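Local structure of histone acetyltransferase (Trypanosoma brucei brucei, 6IF4) at residues B[12-17]-B[39-44]; B[7-12]-B[20-25]. The protein probably acetylates histone lysines from acetyl-CoA as a MYST-family enzyme, the part described here being its presumed Tudor domain. All coordinates share one frame; numbering follows the deposited sequence.

How the interactions relate
A small, strongly bent antiparallel sheet closes round its core by combining neighbouring-strand pairing with contacts that reach across the barrel, and the two interactions here illustrate one of each. Interaction 2 is the hairpin pairing of strands 9-13 and 18-28; interaction 1 spans the interior from the end of strand 9-13 to strand 35-41, which is not its neighbour in the sheet. Their centres lie about 9 Å apart, and Ala12 belongs to both. Strand 18-28 ties them together: His40 N lies 2.8 Å from Ile22 O and Val42 N 3.1 Å from Ala20 O, both probable hydrogen bonds, while Val42 CG2 packs on Ile22 CD1.

Interaction 1 of 2, residues B[12-17]-B[39-44]; sequences ATLHET and VHYVEQ
Tyr41 reaches across the interior of this SH3-like barrel, the fold of Tudor and chromo-barrel domains, to meet Leu14 and the backbone of residues 12-14. The two strands involved, 9-13 and 35-41, are separated in the sheet by strand 18-28, and no backbone ladder joins them; the Tyr41 side chain bridges the gap to both side chains and main chain. Its ring is sent over by a first torsion that sets CG anti to the carbonyl carbon. At the far end Tyr41 OH donates a 2.7 Å hydrogen bond to Thr13 O. The donor is tilted 31° from the carbonyl plane. This bond anchors the phenol to main chain just where strand 9-13 gives way to a turn.

Leu14 supplies the cover for one ring face. Its CG stands anti to the backbone N (chi1 167°), and Leu14 CD2 then sits 3.9 Å from the centroid of the Tyr41 ring, only 5° off the normal, in a CH-pi contact. Nearer the backbone, Leu14 CB presses to 3.5 Å from Tyr41 CE1. The carbonyl oxygens of Ala12 and Thr13 lie at the ring edge, in its plane. Arg50 and Leu52 of strand 50-53 also touch Tyr41, helping to enclose it.

Beyond the ring, the residue 41-44 type I turn brings Gln44 near the tip of Leu14, a looser contact. Inside the barrel, Ala12 CB makes two small apolar contacts, lying 3.8 Å from Tyr41 CE1 and 4.2 Å from Val39 CG2.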
ATOM      1  N   ALA B  12      -3.336  -5.110  -2.120  1.00 13.05           N
ATOM      2  CA  ALA B  12      -3.785  -4.212  -1.068  1.00 12.56           C
ATOM      3  C   ALA B  12      -5.281  -4.382  -0.863  1.00 14.30           C
ATOM      4  O   ALA B  12      -6.040  -4.496  -1.829  1.00 18.73           O
ATOM      5  CB  ALA B  12      -3.466  -2.750  -1.399  1.00 12.19           C
ATOM      6  N   THR B  13      -5.698  -4.415   0.398  1.00 14.75           N
ATOM      7  CA  THR B  13      -7.119  -4.489   0.682  1.00 15.14           C
ATOM      8  C   THR B  13      -7.800  -3.181   0.303  1.00 22.93           C
ATOM      9  O   THR B  13      -7.227  -2.091   0.414  1.00 17.72           O
ATOM     10  CB  THR B  13      -7.374  -4.796   2.158  1.00 18.57           C
ATOM     11  OG1 THR B  13      -6.799  -3.766   2.971  1.00 15.84           O
ATOM     12  CG2 THR B  13      -6.774  -6.139   2.534  1.00 16.59           C
ATOM     13  N   LEU B  14      -9.045  -3.303  -0.140  1.00 19.74           N
ATOM     14  CA  LEU B  14      -9.864  -2.138  -0.453  1.00 22.44           C
ATOM     15  C   LEU B  14     -11.304  -2.593  -0.296  1.00 22.09           C
ATOM     16  O   LEU B  14     -11.806  -3.350  -1.133  1.00 27.98           O
ATOM     17  CB  LEU B  14      -9.592  -1.632  -1.867  1.00 24.07           C
ATOM     18  CG  LEU B  14     -10.577  -0.616  -2.450  1.00 23.97           C
ATOM     19  CD1 LEU B  14     -10.560   0.666  -1.639  1.00 25.50           C
ATOM     20  CD2 LEU B  14     -10.252  -0.336  -3.915  1.00 26.01           C
ATOM     21  N   HIS B  15     -11.951  -2.146   0.779  1.00 31.49           N
ATOM     22  CA  HIS B  15     -13.293  -2.607   1.118  1.00 39.34           C
ATOM     23  C   HIS B  15     -13.322  -4.130   1.236  1.00 42.20           C
ATOM     24  O   HIS B  15     -14.106  -4.822   0.581  1.00 35.41           O
ATOM     25  CB  HIS B  15     -14.318  -2.082   0.117  1.00 46.18           C
ATOM     26  CG  HIS B  15     -14.349  -0.588   0.035  1.00 48.76           C
ATOM     27  ND1 HIS B  15     -14.062   0.101  -1.124  1.00 48.39           N
ATOM     28  CD2 HIS B  15     -14.621   0.350   0.972  1.00 49.99           C
ATOM     29  CE1 HIS B  15     -14.162   1.398  -0.899  1.00 49.82           C
ATOM     30  NE2 HIS B  15     -14.501   1.577   0.366  1.00 49.97           N
ATOM     31  N   GLU B  16     -12.428  -4.639   2.087  1.00 33.66           N
ATOM     32  CA  GLU B  16     -12.335  -6.056   2.440  1.00 24.92           C
ATOM     33  C   GLU B  16     -12.051  -6.951   1.232  1.00 19.89           C
ATOM     34  O   GLU B  16     -12.348  -8.150   1.253  1.00 19.47           O
ATOM     35  CB  GLU B  16     -13.589  -6.547   3.171  1.00 32.81           C
ATOM     36  CG  GLU B  16     -14.175  -5.625   4.251  1.00 48.67           C
ATOM     37  CD  GLU B  16     -15.297  -4.734   3.741  1.00 67.33           C
ATOM     38  OE1 GLU B  16     -16.385  -5.262   3.441  1.00 67.08           O
ATOM     39  OE2 GLU B  16     -15.113  -3.494   3.699  1.00 74.06           O
ATOM     40  N   THR B  17     -11.437  -6.407   0.184  1.00 18.36           N
ATOM     41  CA  THR B  17     -11.065  -7.201  -0.979  1.00 16.72           C
ATOM     42  C   THR B  17      -9.647  -6.852  -1.410  1.00 20.22           C
ATOM     43  O   THR B  17      -9.265  -5.678  -1.422  1.00 23.94           O
ATOM     44  CB  THR B  17     -12.049  -6.977  -2.140  1.00 23.94           C
ATOM     45  OG1 THR B  17     -13.361  -7.377  -1.731  1.00 24.56           O
ATOM     46  CG2 THR B  17     -11.648  -7.803  -3.353  1.00 28.03           C
ATOM     47  N   VAL B  39      -0.469   3.634  -1.467  1.00 15.85           N
ATOM     48  CA  VAL B  39      -0.656   2.613  -2.487  1.00 23.06           C
ATOM     49  C   VAL B  39      -1.543   3.168  -3.585  1.00 22.45           C
ATOM     50  O   VAL B  39      -2.451   3.972  -3.333  1.00 20.36           O
ATOM     51  CB  VAL B  39      -1.242   1.318  -1.885  1.00 22.03           C
ATOM     52  CG1 VAL B  39      -0.553   0.985  -0.566  1.00 15.63           C
ATOM     53  CG2 VAL B  39      -2.747   1.423  -1.696  1.00 36.54           C
ATOM     54  N   HIS B  40      -1.252   2.772  -4.817  1.00 17.57           N
ATOM     55  CA  HIS B  40      -2.112   3.047  -5.954  1.00 17.50           C
ATOM     56  C   HIS B  40      -2.672   1.728  -6.461  1.00 22.91           C
ATOM     57  O   HIS B  40      -1.911   0.794  -6.741  1.00 15.66           O
ATOM     58  CB  HIS B  40      -1.348   3.768  -7.069  1.00 16.01           C
ATOM     59  CG  HIS B  40      -2.095   3.836  -8.365  1.00 17.11           C
ATOM     60  ND1 HIS B  40      -3.253   4.568  -8.517  1.00 13.31           N
ATOM     61  CD2 HIS B  40      -1.850   3.268  -9.569  1.00 22.94           C
ATOM     62  CE1 HIS B  40      -3.694   4.442  -9.756  1.00 18.77           C
ATOM     63  NE2 HIS B  40      -2.860   3.659 -10.416  1.00 16.72           N
ATOM     64  N   TYR B  41      -3.994   1.644  -6.560  1.00 20.69           N
ATOM     65  CA  TYR B  41      -4.627   0.445  -7.082  1.00 13.81           C
ATOM     66  C   TYR B  41      -4.491   0.472  -8.594  1.00 18.45           C
ATOM     67  O   TYR B  41      -4.883   1.442  -9.253  1.00 17.88           O
ATOM     68  CB  TYR B  41      -6.087   0.356  -6.654  1.00 12.94           C
ATOM     69  CG  TYR B  41      -6.234   0.271  -5.160  1.00 15.59           C
ATOM     70  CD1 TYR B  41      -6.217  -0.958  -4.506  1.00 25.34           C
ATOM     71  CD2 TYR B  41      -6.366   1.421  -4.396  1.00 18.00           C
ATOM     72  CE1 TYR B  41      -6.341  -1.031  -3.133  1.00 12.33           C
ATOM     73  CE2 TYR B  41      -6.487   1.357  -3.032  1.00 12.05           C
ATOM     74  CZ  TYR B  41      -6.475   0.132  -2.404  1.00 16.14           C
ATOM     75  OH  TYR B  41      -6.600   0.081  -1.039  1.00 19.80           O
ATOM     76  N   VAL B  42      -3.927  -0.605  -9.132  1.00 16.91           N
ATOM     77  CA  VAL B  42      -3.491  -0.641 -10.520  1.00 20.86           C
ATOM     78  C   VAL B  42      -4.649  -0.453 -11.491  1.00 24.97           C
ATOM     79  O   VAL B  42      -4.489   0.169 -12.548  1.00 24.21           O
ATOM     80  CB  VAL B  42      -2.747  -1.968 -10.739  1.00 22.38           C
ATOM     81  CG1 VAL B  42      -2.869  -2.405 -12.148  1.00 31.07           C
ATOM     82  CG2 VAL B  42      -1.292  -1.823 -10.305  1.00 24.72           C
ATOM     83  N   GLU B  43      -5.834  -0.946 -11.148  1.00 25.73           N
ATOM     84  CA  GLU B  43      -7.004  -0.827 -12.004  1.00 15.86           C
ATOM     85  C   GLU B  43      -8.057   0.090 -11.393  1.00 32.21           C
ATOM     86  O   GLU B  43      -9.258  -0.105 -11.598  1.00 36.09           O
ATOM     87  CB  GLU B  43      -7.584  -2.207 -12.298  1.00 18.09           C
ATOM     88  CG  GLU B  43      -6.639  -3.071 -13.117  1.00 24.98           C
ATOM     89  CD  GLU B  43      -7.352  -4.152 -13.893  1.00 20.12           C
ATOM     90  OE1 GLU B  43      -7.733  -3.892 -15.052  1.00 22.39           O
ATOM     91  OE2 GLU B  43      -7.519  -5.263 -13.348  1.00 24.85           O
ATOM     92  N   GLN B  44      -7.614   1.093 -10.638  1.00 23.64           N
ATOM     93  CA  GLN B  44      -8.491   2.143 -10.151  1.00 33.15           C
ATOM     94  C   GLN B  44      -7.881   3.512 -10.425  1.00 21.19           C
ATOM     95  O   GLN B  44      -6.673   3.651 -10.631  1.00 24.73           O
ATOM     96  CB  GLN B  44      -8.772   1.993  -8.646  1.00 28.64           C
ATOM     97  CG  GLN B  44      -9.247   0.609  -8.235  1.00 34.45           C
ATOM     98  CD  GLN B  44     -10.759   0.497  -8.195  1.00 35.71           C
ATOM     99  OE1 GLN B  44     -11.467   1.498  -8.077  1.00 33.31           O
ATOM    100  NE2 GLN B  44     -11.260  -0.727  -8.300  1.00 20.07           N
TER

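Interaction 2 of 2, residues B[7-12]-B[20-25]; sequences RQKVYA and AAIIQE
Val10 and Ala21 form the hydrogen-bonded pair in the middle of three bridged pairs of the beta hairpin 9-13/18-28, the first two strands of the SH3-like barrel, with Lys9-Ile22 and Tyr11-Ala20 as non-hydrogen-bonded pairs before and after it. Val10 N donates almost straight to Ala21 O over 3.0 Å (N-H...O 179°), yet it approaches from above the carbonyl plane, 42° out of it; Ala21 N returns a 2.8 Å bond to Val10 O. Arg60 donates to both of these carbonyl oxygens from outside the hairpin, so each is gripped by two donors. Strands 9-12 and 20-25 run antiparallel but strongly twisted, at 120° to each other.

The tight part is the buried face carrying Val10 and Ala21. Val10 CG2 occupies the crowded position between its backbone N and carbonyl carbon, from which it packs against Ala21 CB at 4.0 Å. Its other branch, CG1, meets Ile23 CD1, the two side chains crossing nearly at a right angle. Ala21 CB also abuts Ala12 CB, and Leu57 of strand 57-59 touches Ala12 and Ile23 to continue this apolar layer.

The opposite face, with Lys9, Tyr11, Ala20 and Ile22, is looser and more exposed: Tyr11 CE1 comes only to 4.4 Å from Ala20 CB, and Arg60 lies against Lys9, Tyr11 and Ala20. The Lys9 chain runs alongside Ile22 in the same direction, Lys9 NZ ending 3.9 Å from Ile22 CD1. Towards residue 7 the ladder gives way to loop pairing, as Ile23 N donates to Gln8 O and Arg7 N to Ile23 O. Bends at chi2 and chi3 fold the Arg7 chain back, laying one guanidinium face over Ile22 CG2, 3.8 Å from Arg7 NH2. At the guanidinium edge a water accepts from Arg7 NH1 and donates to Gln24 O at 2.7 Å.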
ATOM      1  N   ARG B   7       7.535   1.383  -5.632  1.00 25.18           N
ATOM      2  CA  ARG B   7       7.384   0.747  -6.946  1.00 22.87           C
ATOM      3  C   ARG B   7       7.162  -0.760  -6.822  1.00 16.36           C
ATOM      4  O   ARG B   7       6.982  -1.425  -7.847  1.00 19.43           O
ATOM      5  CB  ARG B   7       8.563   0.998  -7.903  1.00 17.28           C
ATOM      6  CG  ARG B   7       8.855   2.467  -8.218  1.00 25.32           C
ATOM      7  CD  ARG B   7       7.592   3.321  -8.301  1.00 29.06           C
ATOM      8  NE  ARG B   7       6.654   2.844  -9.314  1.00 27.33           N
ATOM      9  CZ  ARG B   7       5.483   3.416  -9.575  1.00 32.09           C
ATOM     10  NH1 ARG B   7       5.101   4.492  -8.900  1.00 30.19           N
ATOM     11  NH2 ARG B   7       4.691   2.911 -10.511  1.00 35.09           N
ATOM     12  N   GLN B   8       7.174  -1.324  -5.618  1.00 18.28           N
ATOM     13  CA  GLN B   8       6.925  -2.751  -5.465  1.00 15.84           C
ATOM     14  C   GLN B   8       5.473  -3.087  -5.788  1.00 29.50           C
ATOM     15  O   GLN B   8       4.546  -2.397  -5.358  1.00 14.40           O
ATOM     16  CB  GLN B   8       7.255  -3.197  -4.042  1.00 16.35           C
ATOM     17  CG  GLN B   8       7.021  -4.675  -3.778  1.00 16.07           C
ATOM     18  CD  GLN B   8       7.571  -5.115  -2.443  1.00 24.98           C
ATOM     19  OE1 GLN B   8       8.220  -4.341  -1.742  1.00 26.20           O
ATOM     20  NE2 GLN B   8       7.313  -6.367  -2.079  1.00 24.36           N
ATOM     21  N   LYS B   9       5.279  -4.163  -6.544  1.00 15.36           N
ATOM     22  CA  LYS B   9       3.943  -4.682  -6.797  1.00 14.86           C
ATOM     23  C   LYS B   9       3.445  -5.435  -5.571  1.00 19.86           C
ATOM     24  O   LYS B   9       4.154  -6.286  -5.022  1.00 20.46           O
ATOM     25  CB  LYS B   9       3.946  -5.599  -8.017  1.00 21.77           C
ATOM     26  CG  LYS B   9       4.777  -5.076  -9.175  1.00 28.70           C
ATOM     27  CD  LYS B   9       4.288  -5.635 -10.492  1.00 28.31           C
ATOM     28  CE  LYS B   9       4.834  -4.826 -11.658  1.00 36.91           C
ATOM     29  NZ  LYS B   9       4.473  -3.390 -11.537  1.00 37.44           N
ATOM     30  N   VAL B  10       2.224  -5.123  -5.142  1.00 17.22           N
ATOM     31  CA  VAL B  10       1.629  -5.707  -3.948  1.00 13.71           C
ATOM     32  C   VAL B  10       0.158  -5.991  -4.220  1.00 18.15           C
ATOM     33  O   VAL B  10      -0.401  -5.597  -5.245  1.00 19.63           O
ATOM     34  CB  VAL B  10       1.760  -4.781  -2.719  1.00 16.00           C
ATOM     35  CG1 VAL B  10       3.228  -4.521  -2.375  1.00 13.91           C
ATOM     36  CG2 VAL B  10       1.014  -3.480  -2.966  1.00 17.00           C
ATOM     37  N   TYR B  11      -0.458  -6.703  -3.283  1.00 15.65           N
ATOM     38  CA  TYR B  11      -1.904  -6.766  -3.157  1.00 14.63           C
ATOM     39  C   TYR B  11      -2.301  -5.923  -1.955  1.00 16.70           C
ATOM     40  O   TYR B  11      -1.672  -6.008  -0.897  1.00 17.89           O
ATOM     41  CB  TYR B  11      -2.398  -8.200  -2.967  1.00 17.45           C
ATOM     42  CG  TYR B  11      -2.329  -9.064  -4.209  1.00 22.72           C
ATOM     43  CD1 TYR B  11      -3.221  -8.880  -5.258  1.00 16.59           C
ATOM     44  CD2 TYR B  11      -1.380 -10.069  -4.324  1.00 28.32           C
ATOM     45  CE1 TYR B  11      -3.163  -9.671  -6.392  1.00 17.88           C
ATOM     46  CE2 TYR B  11      -1.314 -10.866  -5.453  1.00 29.02           C
ATOM     47  CZ  TYR B  11      -2.206 -10.662  -6.483  1.00 22.50           C
ATOM     48  OH  TYR B  11      -2.139 -11.454  -7.608  1.00 30.95           O
ATOM     49  N   ALA B  12      -3.336  -5.110  -2.120  1.00 13.05           N
ATOM     50  CA  ALA B  12      -3.785  -4.212  -1.068  1.00 12.56           C
ATOM     51  C   ALA B  12      -5.281  -4.382  -0.863  1.00 14.30           C
ATOM     52  O   ALA B  12      -6.040  -4.496  -1.829  1.00 18.73           O
ATOM     53  CB  ALA B  12      -3.466  -2.750  -1.399  1.00 12.19           C
ATOM     54  N   ALA B  20      -4.784  -5.841  -6.922  1.00 19.53           N
ATOM     55  CA  ALA B  20      -3.433  -5.532  -7.365  1.00 18.80           C
ATOM     56  C   ALA B  20      -3.156  -4.042  -7.201  1.00 15.95           C
ATOM     57  O   ALA B  20      -3.999  -3.197  -7.514  1.00 18.30           O
ATOM     58  CB  ALA B  20      -3.240  -5.948  -8.823  1.00 14.21           C
ATOM     59  N   ALA B  21      -1.971  -3.721  -6.687  1.00 13.30           N
ATOM     60  CA  ALA B  21      -1.619  -2.340  -6.401  1.00 15.88           C
ATOM     61  C   ALA B  21      -0.111  -2.169  -6.526  1.00 15.66           C
ATOM     62  O   ALA B  21       0.635  -3.130  -6.735  1.00 19.48           O
ATOM     63  CB  ALA B  21      -2.114  -1.926  -5.010  1.00 16.99           C
ATOM     64  N   ILE B  22       0.332  -0.923  -6.381  1.00 16.21           N
ATOM     65  CA  ILE B  22       1.742  -0.564  -6.397  1.00 14.04           C
ATOM     66  C   ILE B  22       1.951   0.468  -5.300  1.00 14.60           C
ATOM     67  O   ILE B  22       1.057   1.259  -4.988  1.00 16.53           O
ATOM     68  CB  ILE B  22       2.194  -0.006  -7.772  1.00 25.84           C
ATOM     69  CG1 ILE B  22       2.025  -1.047  -8.878  1.00 40.75           C
ATOM     70  CG2 ILE B  22       3.643   0.466  -7.734  1.00 25.74           C
ATOM     71  CD1 ILE B  22       2.135  -0.471 -10.276  1.00 44.69           C
ATOM     72  N   ILE B  23       3.127   0.442  -4.691  1.00 20.32           N
ATOM     73  CA  ILE B  23       3.455   1.385  -3.632  1.00 22.80           C
ATOM     74  C   ILE B  23       4.067   2.633  -4.253  1.00 24.10           C
ATOM     75  O   ILE B  23       5.102   2.566  -4.924  1.00 22.50           O
ATOM     76  CB  ILE B  23       4.380   0.742  -2.597  1.00 22.41           C
ATOM     77  CG1 ILE B  23       3.532  -0.228  -1.778  1.00 22.85           C
ATOM     78  CG2 ILE B  23       5.013   1.795  -1.703  1.00 13.56           C
ATOM     79  CD1 ILE B  23       4.279  -1.006  -0.825  1.00 24.17           C
ATOM     80  N   GLN B  24       3.418   3.774  -4.029  1.00 22.16           N
ATOM     81  CA  GLN B  24       3.874   5.036  -4.590  1.00 15.20           C
ATOM     82  C   GLN B  24       4.850   5.758  -3.689  1.00 14.40           C
ATOM     83  O   GLN B  24       5.760   6.431  -4.187  1.00 23.78           O
ATOM     84  CB  GLN B  24       2.686   5.972  -4.819  1.00 25.82           C
ATOM     85  CG  GLN B  24       1.748   5.583  -5.940  1.00 38.53           C
ATOM     86  CD  GLN B  24       1.219   6.800  -6.671  1.00 42.79           C
ATOM     87  OE1 GLN B  24       0.812   6.717  -7.835  1.00 46.53           O
ATOM     88  NE2 GLN B  24       1.250   7.948  -6.001  1.00 40.74           N
ATOM     89  N   GLU B  25       4.698   5.605  -2.377  1.00 19.03           N
ATOM     90  CA  GLU B  25       5.485   6.351  -1.412  1.00 21.51           C
ATOM     91  C   GLU B  25       5.553   5.551  -0.124  1.00 20.91           C
ATOM     92  O   GLU B  25       4.665   4.748   0.174  1.00 14.02           O
ATOM     93  CB  GLU B  25       4.877   7.732  -1.113  1.00 21.60           C
ATOM     94  CG  GLU B  25       4.865   8.711  -2.270  1.00 25.71           C
ATOM     95  CD  GLU B  25       6.251   9.190  -2.645  1.00 34.27           C
ATOM     96  OE1 GLU B  25       7.170   9.075  -1.808  1.00 37.93           O
ATOM     97  OE2 GLU B  25       6.420   9.686  -3.779  1.00 40.05           O
TER
HETATM   98  O   HOH W   1       6.324   6.381  -6.874  1.00 20.78           O